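PDB 4LGV: glucose-6-phosphate 1-dehydrogenase from Mycobacterium avium, which probably catalyses the NADP-dependent oxidation of glucose 6-phosphate to 6-phosphogluconolactone, the first step of the oxidative pentose phosphate pathway. Local coordinates for residues Met229-Gly234 / Ala339-Pro344; Phe241-Gly246 / Ser313-Tyr318; Pro371-Leu376 / Arg385-Ala390; Ala264-Val269 / Lys280-Arg285. All coordinates share one frame; numbering follows the deposited sequence.

How the interactions relate
All four contacts belong to the C-terminal domain, yet each draws on different chemistry. Interactions 1 and 3 both reach the large mixed sheet, with about 25 Å between their centres: interaction 1 is partly buried and couples short parallel pairing to a salt bridge, whereas interaction 3 is a buried antiparallel hairpin whose side chains meet a second subunit. Interaction 2, partly buried like interaction 1, adjoins it, since T317 O probably accepts a hydrogen bond from K341 N at 2.9 Å, and it ties a helix to a loop through hydroxyls and a carboxylate. Interaction 4, also buried, packs helix against connecting loop through aliphatic contacts and one bridging water, and its surroundings include two other subunits.

Interaction 1. Residues Met229-Gly234 / Ala339-Pro344; sequences MAEDFG and AGKALP
K341 NZ meets E231 OE1 at 2.8 Å, a salt bridge that joins the two segments just beyond the point where their strands end. The ammonium group comes in on the syn side of the carboxylate but 30° out of its plane, and the two side chains run alongside each other, pointing the same way. A bend in K341 at chi2 (-73°), followed by an extended tail, lays CD and CE against the same oxygen. On the E231 side, CB sits over one face of the F233 ring, toward its rim.

Before this bridge the backbones pair as parallel strands: G340 N donates to M229 O at 3.1 Å, and E231 N to G340 O at 3.2 Å. Past it the pairing becomes irregular. L343 N reaches E231 O at 2.9 Å, while A342 N reaches F233 O at 2.8 Å from well above the carbonyl plane, so successive amides hold two carbonyls of the turning 231-233 segment. Apolar contacts back the strand ends, A230 CB touching L343 CD1 at 3.8 Å on one face of the sheet and M229 CB touching A339 CB at 4.0 Å on the other.

Helix 246-264 packs on the M229 and A339 face through V251 and L256, Y300 of strand 295-300 lies against K341 and A342, and strand 347-354 flanks strand 222-230 on its other edge.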
# COMPACT_ATOMS: atom_id res chain seq x y z
N MET A 229 18.45 -16.51 19.78
CA MET A 229 18.39 -16.76 21.20
C MET A 229 19.75 -17.28 21.69
O MET A 229 20.11 -18.42 21.45
CB MET A 229 17.35 -17.79 21.56
CG MET A 229 17.53 -18.12 23.04
SD MET A 229 16.24 -19.16 23.63
CE MET A 229 16.70 -19.16 25.35
N ALA A 230 20.46 -16.44 22.42
CA ALA A 230 21.79 -16.78 22.91
C ALA A 230 21.83 -16.82 24.43
O ALA A 230 21.28 -15.94 25.12
CB ALA A 230 22.80 -15.79 22.38
N GLU A 231 22.45 -17.85 24.97
CA GLU A 231 22.75 -17.91 26.41
C GLU A 231 24.28 -18.04 26.56
O GLU A 231 24.89 -18.83 25.87
CB GLU A 231 22.01 -19.08 27.06
CG GLU A 231 20.50 -18.91 27.05
CD GLU A 231 19.74 -20.12 27.56
OE1 GLU A 231 20.01 -21.24 27.11
OE2 GLU A 231 18.89 -19.95 28.43
N ASP A 232 24.86 -17.26 27.45
CA ASP A 232 26.31 -17.21 27.64
C ASP A 232 26.74 -18.16 28.75
O ASP A 232 27.61 -17.83 29.54
CB ASP A 232 26.82 -15.78 27.92
CG ASP A 232 26.16 -15.11 29.15
OD1 ASP A 232 25.18 -15.64 29.71
OD2 ASP A 232 26.65 -14.05 29.57
N PHE A 233 26.08 -19.30 28.84
CA PHE A 233 26.41 -20.32 29.84
C PHE A 233 26.09 -21.68 29.24
O PHE A 233 25.34 -21.79 28.25
CB PHE A 233 25.66 -20.10 31.17
CG PHE A 233 24.17 -19.80 31.00
CD1 PHE A 233 23.25 -20.82 30.88
CD2 PHE A 233 23.71 -18.48 30.96
CE1 PHE A 233 21.90 -20.57 30.73
CE2 PHE A 233 22.37 -18.21 30.80
CZ PHE A 233 21.44 -19.25 30.69
N GLY A 234 26.72 -22.70 29.80
CA GLY A 234 26.53 -24.07 29.39
C GLY A 234 25.46 -24.70 30.27
O GLY A 234 24.62 -24.03 30.83
N ALA A 339 19.65 -20.59 17.98
CA ALA A 339 19.57 -20.70 19.43
C ALA A 339 20.69 -21.59 19.94
O ALA A 339 21.00 -22.61 19.34
CB ALA A 339 18.24 -21.26 19.83
N GLY A 340 21.31 -21.22 21.05
CA GLY A 340 22.35 -22.05 21.60
C GLY A 340 22.95 -21.70 22.93
O GLY A 340 22.90 -20.56 23.36
N LYS A 341 23.52 -22.72 23.56
CA LYS A 341 24.26 -22.60 24.82
C LYS A 341 25.70 -22.18 24.57
O LYS A 341 26.27 -22.43 23.51
CB LYS A 341 24.29 -23.95 25.54
CG LYS A 341 22.91 -24.50 25.86
CD LYS A 341 22.25 -23.73 27.00
CE LYS A 341 20.96 -24.40 27.40
NZ LYS A 341 20.25 -23.64 28.44
N ALA A 342 26.28 -21.54 25.58
CA ALA A 342 27.68 -21.14 25.55
C ALA A 342 27.98 -20.23 24.35
O ALA A 342 29.00 -20.39 23.66
CB ALA A 342 28.59 -22.36 25.57
N LEU A 343 27.11 -19.26 24.13
CA LEU A 343 27.35 -18.25 23.11
C LEU A 343 27.90 -17.01 23.82
O LEU A 343 27.94 -16.98 25.04
CB LEU A 343 26.04 -17.98 22.35
CG LEU A 343 25.56 -19.16 21.50
CD1 LEU A 343 24.44 -18.74 20.54
CD2 LEU A 343 26.67 -19.81 20.68
N PRO A 344 28.27 -15.96 23.07
CA PRO A 344 28.96 -14.85 23.71
C PRO A 344 28.15 -13.99 24.66
O PRO A 344 28.74 -13.32 25.52
CB PRO A 344 29.43 -13.99 22.54
CG PRO A 344 29.45 -14.92 21.38
CD PRO A 344 28.27 -15.82 21.60

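Interaction 2. Residues Phe241-Gly246 / Ser313-Tyr318; sequences FYDAVG and STTETY
D243 and T315 cross at a slant, the aspartate side chain swung across to the opposing loop by a chi1 of -159° that sets CG anti to the backbone N. Its OD1 accepts from S313 OG through the syn lone pair, at a distance of 2.5 Å that is short and best read with caution at this resolution. T315 splits its two branches between two residues: OG1 donates to D243 O at 2.6 Å, and CG2 packs on G246 CA at 3.6 Å. S313 OG also accepts from T315 N at 3.0 Å, an ST turn that probably helps set the spacing of the two hydroxyls facing D243. Y303 OH is a further hydrogen-bond partner of D243 OD1.

The contact fastens helix 239-243, and the bend leading into helix 246-264, to the loop that precedes strand 318-323. In that bend Y242 O accepts from both V245 N and G246 N, and G246 has a positive phi. Where the loop enters the sheet, T317 and Y318 face G298 in a classic beta bulge.

Y242 and T317 are set at about a right angle, tyrosine CE1 lying 4.1 Å from CG2 of the threonine, whose OG1 is engaged by Y457 and Y300. E316 bends at chi2 to carry its carboxylate toward G246; OE1 forms a salt bridge with R297, and OE2 accepts from V248 N. A water donates to both V245 O, at 2.6 Å, and E316 OE2, at 2.5 Å, the latter distance again short and its exact length doubtful.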
# COMPACT_ATOMS: atom_id res chain seq x y z
N PHE A 241 19.33 -34.80 31.91
CA PHE A 241 18.03 -34.33 31.39
C PHE A 241 18.19 -33.59 30.07
O PHE A 241 17.55 -33.95 29.08
CB PHE A 241 17.29 -33.49 32.44
CG PHE A 241 16.90 -34.29 33.67
CD1 PHE A 241 15.77 -35.11 33.66
CD2 PHE A 241 17.72 -34.28 34.82
CE1 PHE A 241 15.44 -35.87 34.79
CE2 PHE A 241 17.38 -35.03 35.95
CZ PHE A 241 16.24 -35.83 35.93
N TYR A 242 19.11 -32.64 30.03
CA TYR A 242 19.37 -31.92 28.78
C TYR A 242 19.79 -32.84 27.63
O TYR A 242 19.31 -32.69 26.49
CB TYR A 242 20.41 -30.82 28.96
CG TYR A 242 20.44 -29.90 27.78
CD1 TYR A 242 21.26 -30.16 26.70
CD2 TYR A 242 19.60 -28.79 27.71
CE1 TYR A 242 21.26 -29.33 25.58
CE2 TYR A 242 19.58 -27.95 26.59
CZ TYR A 242 20.42 -28.22 25.53
OH TYR A 242 20.47 -27.40 24.44
N ASP A 243 20.62 -33.84 27.93
CA ASP A 243 21.15 -34.74 26.88
C ASP A 243 20.07 -35.55 26.16
O ASP A 243 20.30 -36.04 25.05
CB ASP A 243 22.18 -35.70 27.45
CG ASP A 243 23.11 -36.28 26.38
OD1 ASP A 243 23.46 -35.54 25.42
OD2 ASP A 243 23.55 -37.44 26.55
N ALA A 244 18.92 -35.72 26.82
CA ALA A 244 17.77 -36.39 26.21
C ALA A 244 16.80 -35.41 25.49
O ALA A 244 15.84 -35.83 24.88
CB ALA A 244 17.00 -37.14 27.30
N VAL A 245 17.05 -34.10 25.62
CA VAL A 245 16.15 -33.08 25.11
C VAL A 245 16.76 -32.36 23.91
O VAL A 245 16.29 -32.54 22.78
CB VAL A 245 15.83 -32.10 26.24
CG1 VAL A 245 15.03 -30.93 25.73
CG2 VAL A 245 15.08 -32.81 27.38
N GLY A 246 17.82 -31.58 24.14
CA GLY A 246 18.49 -30.88 23.05
C GLY A 246 17.85 -29.52 22.79
O GLY A 246 16.70 -29.28 23.15
N SER A 313 27.69 -38.48 22.95
CA SER A 313 26.41 -37.80 22.66
C SER A 313 26.41 -37.07 21.33
O SER A 313 27.36 -36.38 20.99
CB SER A 313 26.10 -36.76 23.74
OG SER A 313 24.91 -36.06 23.44
N THR A 314 25.33 -37.19 20.58
CA THR A 314 25.13 -36.36 19.39
C THR A 314 24.01 -35.34 19.62
O THR A 314 23.46 -34.81 18.67
CB THR A 314 24.83 -37.19 18.13
OG1 THR A 314 23.71 -38.04 18.39
CG2 THR A 314 26.06 -38.04 17.74
N THR A 315 23.69 -35.06 20.89
CA THR A 315 22.67 -34.06 21.25
C THR A 315 23.20 -32.65 20.98
O THR A 315 24.36 -32.33 21.29
CB THR A 315 22.27 -34.19 22.73
OG1 THR A 315 21.74 -35.49 22.95
CG2 THR A 315 21.24 -33.16 23.10
N GLU A 316 22.34 -31.81 20.40
CA GLU A 316 22.76 -30.44 20.00
C GLU A 316 22.54 -29.50 21.16
O GLU A 316 21.54 -29.58 21.86
CB GLU A 316 22.02 -29.99 18.74
CG GLU A 316 20.55 -29.48 18.90
CD GLU A 316 19.51 -30.57 19.14
OE1 GLU A 316 19.88 -31.77 19.23
OE2 GLU A 316 18.31 -30.23 19.26
N THR A 317 23.50 -28.63 21.39
CA THR A 317 23.34 -27.51 22.30
C THR A 317 23.09 -26.23 21.51
O THR A 317 22.96 -25.18 22.12
CB THR A 317 24.61 -27.29 23.14
OG1 THR A 317 25.71 -27.00 22.27
CG2 THR A 317 24.92 -28.50 23.99
N TYR A 318 23.10 -26.31 20.18
CA TYR A 318 22.93 -25.15 19.29
C TYR A 318 22.19 -25.59 18.05
O TYR A 318 22.40 -26.71 17.59
CB TYR A 318 24.28 -24.60 18.84
CG TYR A 318 24.24 -23.51 17.77
CD1 TYR A 318 24.03 -23.83 16.42
CD2 TYR A 318 24.45 -22.18 18.09
CE1 TYR A 318 24.00 -22.85 15.44
CE2 TYR A 318 24.41 -21.19 17.11
CZ TYR A 318 24.17 -21.52 15.79
OH TYR A 318 24.16 -20.58 14.79
O HOH W 1 16.35 -31.30 20.46

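Interaction 3. Residues Pro371-Leu376 / Arg385-Ala390; sequences PNQIVL and RLQLSA
R385 pairs with V375 through both of its backbone groups, R385 N donating to V375 O at 2.8 Å and V375 N to R385 O at 2.7 Å. Its CB lies 4.1 Å from V375 CB, and the rest of the chain then leads off to a salt bridge with D402 and a cation-pi contact with W481. At L386, a non-hydrogen-bonded position opposite I374, CG stands anti to the backbone N (chi1 175°), and CD1 packs on I374 CG1 at 4.1 Å; the same leucine also packs on L386 of the second subunit. This is the antiparallel hairpin of strands 373-379 and 383-392, set within the mixed sheet of the C-terminal domain. Q387 restores hydrogen bonding: its N donates to Q373 O at 2.8 Å, its O accepts from Q373 N at 3.2 Å, and its extended side chain slants across those of Q373 and V375, where R351 binds Q373 OE1. L388 rests CD2 on N372 CG at 3.5 Å, and the amide of that asparagine is held by A212 N and N210 OD1 of the second subunit. S389 continues along this boundary, its OG bonded to Y205 OH of the second subunit.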
# COMPACT_ATOMS: atom_id res chain seq x y z
N PRO A 371 20.18 -1.98 4.92
CA PRO A 371 18.82 -1.49 4.87
C PRO A 371 18.36 -1.20 6.29
O PRO A 371 19.02 -1.63 7.24
CB PRO A 371 18.04 -2.66 4.27
CG PRO A 371 18.82 -3.86 4.59
CD PRO A 371 20.26 -3.42 4.57
N ASN A 372 17.30 -0.43 6.41
CA ASN A 372 16.68 -0.19 7.70
C ASN A 372 16.35 -1.52 8.39
O ASN A 372 16.09 -2.55 7.72
CB ASN A 372 15.40 0.64 7.53
CG ASN A 372 15.64 2.08 7.04
OD1 ASN A 372 14.69 2.76 6.71
ND2 ASN A 372 16.86 2.55 7.05
N GLN A 373 16.35 -1.50 9.71
CA GLN A 373 15.98 -2.68 10.51
C GLN A 373 15.14 -2.31 11.71
O GLN A 373 15.31 -1.27 12.33
CB GLN A 373 17.26 -3.36 11.01
CG GLN A 373 17.99 -4.05 9.88
CD GLN A 373 19.40 -4.47 10.23
OE1 GLN A 373 19.63 -5.19 11.19
NE2 GLN A 373 20.33 -4.10 9.39
N ILE A 374 14.21 -3.18 12.03
CA ILE A 374 13.44 -3.12 13.26
C ILE A 374 13.95 -4.23 14.15
O ILE A 374 13.85 -5.37 13.77
CB ILE A 374 11.96 -3.34 13.01
CG1 ILE A 374 11.42 -2.21 12.13
CG2 ILE A 374 11.21 -3.37 14.32
CD1 ILE A 374 10.00 -2.44 11.65
N VAL A 375 14.49 -3.89 15.31
CA VAL A 375 15.02 -4.89 16.22
C VAL A 375 14.22 -4.93 17.51
O VAL A 375 14.07 -3.93 18.18
CB VAL A 375 16.47 -4.59 16.55
CG1 VAL A 375 17.08 -5.75 17.31
CG2 VAL A 375 17.29 -4.36 15.28
N LEU A 376 13.73 -6.11 17.86
CA LEU A 376 13.03 -6.33 19.10
C LEU A 376 13.88 -7.20 20.03
O LEU A 376 14.09 -8.36 19.73
CB LEU A 376 11.70 -7.06 18.81
CG LEU A 376 10.77 -6.40 17.78
CD1 LEU A 376 9.59 -7.27 17.49
CD2 LEU A 376 10.27 -5.06 18.26
N ARG A 385 14.66 -1.32 18.85
CA ARG A 385 15.58 -0.43 18.16
C ARG A 385 15.17 -0.30 16.71
O ARG A 385 14.99 -1.29 16.02
CB ARG A 385 17.02 -0.93 18.27
CG ARG A 385 17.98 -0.40 17.19
CD ARG A 385 19.42 -0.89 17.40
NE ARG A 385 20.05 -0.13 18.46
CZ ARG A 385 21.29 -0.28 18.90
NH1 ARG A 385 22.09 -1.21 18.40
NH2 ARG A 385 21.72 0.50 19.90
N LEU A 386 15.02 0.92 16.25
CA LEU A 386 14.85 1.17 14.83
C LEU A 386 16.20 1.67 14.26
O LEU A 386 16.69 2.72 14.68
CB LEU A 386 13.71 2.15 14.64
CG LEU A 386 13.43 2.64 13.22
CD1 LEU A 386 13.02 1.53 12.25
CD2 LEU A 386 12.31 3.68 13.23
N GLN A 387 16.76 0.96 13.29
CA GLN A 387 18.02 1.36 12.64
C GLN A 387 17.77 2.05 11.32
O GLN A 387 17.16 1.50 10.42
CB GLN A 387 18.90 0.17 12.35
CG GLN A 387 19.26 -0.59 13.60
CD GLN A 387 20.29 -1.68 13.36
OE1 GLN A 387 20.84 -1.77 12.26
NE2 GLN A 387 20.52 -2.52 14.37
N LEU A 388 18.24 3.29 11.23
CA LEU A 388 18.08 4.13 10.05
C LEU A 388 19.45 4.70 9.67
O LEU A 388 20.44 4.41 10.32
CB LEU A 388 17.15 5.29 10.36
CG LEU A 388 15.75 4.97 10.86
CD1 LEU A 388 14.97 6.28 11.07
CD2 LEU A 388 14.99 4.06 9.90
N SER A 389 19.48 5.48 8.60
CA SER A 389 20.71 6.10 8.13
C SER A 389 20.54 7.61 8.04
O SER A 389 19.45 8.08 7.74
CB SER A 389 21.12 5.52 6.78
OG SER A 389 22.29 6.15 6.35
N ALA A 390 21.63 8.35 8.27
CA ALA A 390 21.59 9.79 8.29
C ALA A 390 22.81 10.40 7.67
O ALA A 390 23.88 9.82 7.72
CB ALA A 390 21.49 10.27 9.72

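Interaction 4. Residues Ala264-Val269 / Lys280-Arg285; sequences AMEPPV and KAEVFR
M265 and V283 carry most of this contact, which lies at the connection between two consecutive helices, where the chain leaving helix 246-264 is packed against the later turns of helix 273-284. M265 is the first residue to depart from helical backbone angles, and V283 fits against it just there: valine CG2 lies 3.5 Å from M265 CA and 3.8 Å from M265 CB. The valine rotation (chi1 172°) directs CG1 to the neighbouring helix end, 4.4 Å from A264 CB, so the two methyls of one branched side chain straddle the point where the helix gives way to loop. The methionine takes the crowded position between its own backbone N and carbonyl carbon (chi1 63°), then runs out extended.

K280, one turn before V283, meets that extended chain with its aliphatic part, CG lying 4.2 Å from M265 SD. Its ammonium is engaged elsewhere, by Q258 and N277, so the contact with methionine is purely one of packing. Q204 and F208 of helix 200-209 also touch M265, placing the sulfur-bearing chain between helices 200-209 and 273-284.

Across the polar margin E266 and E282 are like charges whose carboxylates stand apart, each with its own counterion: R329 for E266, and for E282 K279 of its own chain together with K279 of the third subunit. No direct hydrogen bond joins the two segments; instead a water accepts from E266 N at 2.9 Å and donates to E282 OE1 at 3.1 Å.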
# COMPACT_ATOMS: atom_id res chain seq x y z
N ALA A 264 4.35 -12.35 14.16
CA ALA A 264 3.80 -12.54 12.80
C ALA A 264 2.28 -12.60 12.69
O ALA A 264 1.73 -12.41 11.60
CB ALA A 264 4.37 -13.76 12.23
N MET A 265 1.58 -12.83 13.79
CA MET A 265 0.13 -13.06 13.74
C MET A 265 -0.65 -11.84 13.32
O MET A 265 -0.22 -10.68 13.52
CB MET A 265 -0.40 -13.50 15.09
CG MET A 265 -0.23 -12.49 16.19
SD MET A 265 -0.70 -13.07 17.82
CE MET A 265 -0.52 -11.53 18.71
N GLU A 266 -1.83 -12.13 12.76
CA GLU A 266 -2.87 -11.14 12.57
C GLU A 266 -3.39 -10.69 13.95
O GLU A 266 -3.33 -11.44 14.92
CB GLU A 266 -4.02 -11.70 11.73
CG GLU A 266 -3.59 -12.20 10.38
CD GLU A 266 -2.96 -11.13 9.50
OE1 GLU A 266 -3.50 -9.99 9.46
OE2 GLU A 266 -1.95 -11.42 8.81
N PRO A 267 -3.94 -9.48 14.02
CA PRO A 267 -4.46 -9.02 15.28
C PRO A 267 -5.66 -9.82 15.76
O PRO A 267 -6.57 -10.01 15.02
CB PRO A 267 -4.89 -7.56 14.98
CG PRO A 267 -5.03 -7.50 13.51
CD PRO A 267 -4.06 -8.47 12.94
N PRO A 268 -5.68 -10.25 17.01
CA PRO A 268 -6.88 -10.85 17.60
C PRO A 268 -8.09 -9.99 17.52
O PRO A 268 -7.99 -8.77 17.62
CB PRO A 268 -6.50 -11.03 19.11
CG PRO A 268 -4.99 -11.04 19.12
CD PRO A 268 -4.57 -10.13 17.99
N VAL A 269 -9.28 -10.63 17.43
CA VAL A 269 -10.56 -9.88 17.46
C VAL A 269 -11.12 -9.63 18.83
O VAL A 269 -12.15 -9.03 18.96
CB VAL A 269 -11.65 -10.53 16.58
CG1 VAL A 269 -11.19 -10.49 15.16
CG2 VAL A 269 -11.94 -11.96 16.99
N LYS A 280 -2.29 -17.21 16.96
CA LYS A 280 -1.04 -17.87 16.92
C LYS A 280 -1.17 -19.16 16.08
O LYS A 280 -0.32 -19.43 15.28
CB LYS A 280 -0.56 -18.19 18.33
CG LYS A 280 -0.16 -17.00 19.22
CD LYS A 280 0.60 -17.61 20.40
CE LYS A 280 0.57 -16.87 21.71
NZ LYS A 280 0.41 -17.82 22.86
N ALA A 281 -2.22 -19.93 16.32
CA ALA A 281 -2.41 -21.17 15.63
C ALA A 281 -2.47 -20.93 14.12
O ALA A 281 -1.89 -21.68 13.36
CB ALA A 281 -3.68 -21.90 16.11
N GLU A 282 -3.17 -19.90 13.70
CA GLU A 282 -3.23 -19.57 12.27
C GLU A 282 -1.85 -19.41 11.65
O GLU A 282 -1.69 -19.70 10.49
CB GLU A 282 -3.94 -18.24 12.01
CG GLU A 282 -5.40 -18.30 12.16
CD GLU A 282 -6.05 -16.96 11.79
OE1 GLU A 282 -5.34 -15.86 11.55
OE2 GLU A 282 -7.30 -17.05 11.77
N VAL A 283 -0.92 -18.82 12.39
CA VAL A 283 0.43 -18.63 11.89
C VAL A 283 1.03 -19.99 11.61
O VAL A 283 1.55 -20.23 10.54
CB VAL A 283 1.33 -17.89 12.89
CG1 VAL A 283 2.78 -17.88 12.42
CG2 VAL A 283 0.86 -16.46 13.08
N PHE A 284 0.98 -20.86 12.60
CA PHE A 284 1.66 -22.16 12.51
C PHE A 284 1.06 -22.98 11.36
O PHE A 284 1.78 -23.74 10.68
CB PHE A 284 1.57 -22.91 13.84
CG PHE A 284 2.24 -22.23 14.99
CD1 PHE A 284 3.50 -21.64 14.84
CD2 PHE A 284 1.62 -22.18 16.23
CE1 PHE A 284 4.12 -21.02 15.90
CE2 PHE A 284 2.24 -21.53 17.29
CZ PHE A 284 3.50 -20.96 17.13
N ARG A 285 -0.24 -22.83 11.14
CA ARG A 285 -0.91 -23.61 10.07
C ARG A 285 -0.46 -23.21 8.68
O ARG A 285 -0.68 -23.95 7.75
CB ARG A 285 -2.42 -23.52 10.19
CG ARG A 285 -2.84 -24.32 11.41
CD ARG A 285 -4.31 -24.34 11.69
NE ARG A 285 -4.99 -24.99 10.58
CZ ARG A 285 -6.28 -24.86 10.31
NH1 ARG A 285 -7.04 -24.06 11.03
NH2 ARG A 285 -6.79 -25.53 9.29
O HOH W 2 -2.71 -14.93 12.85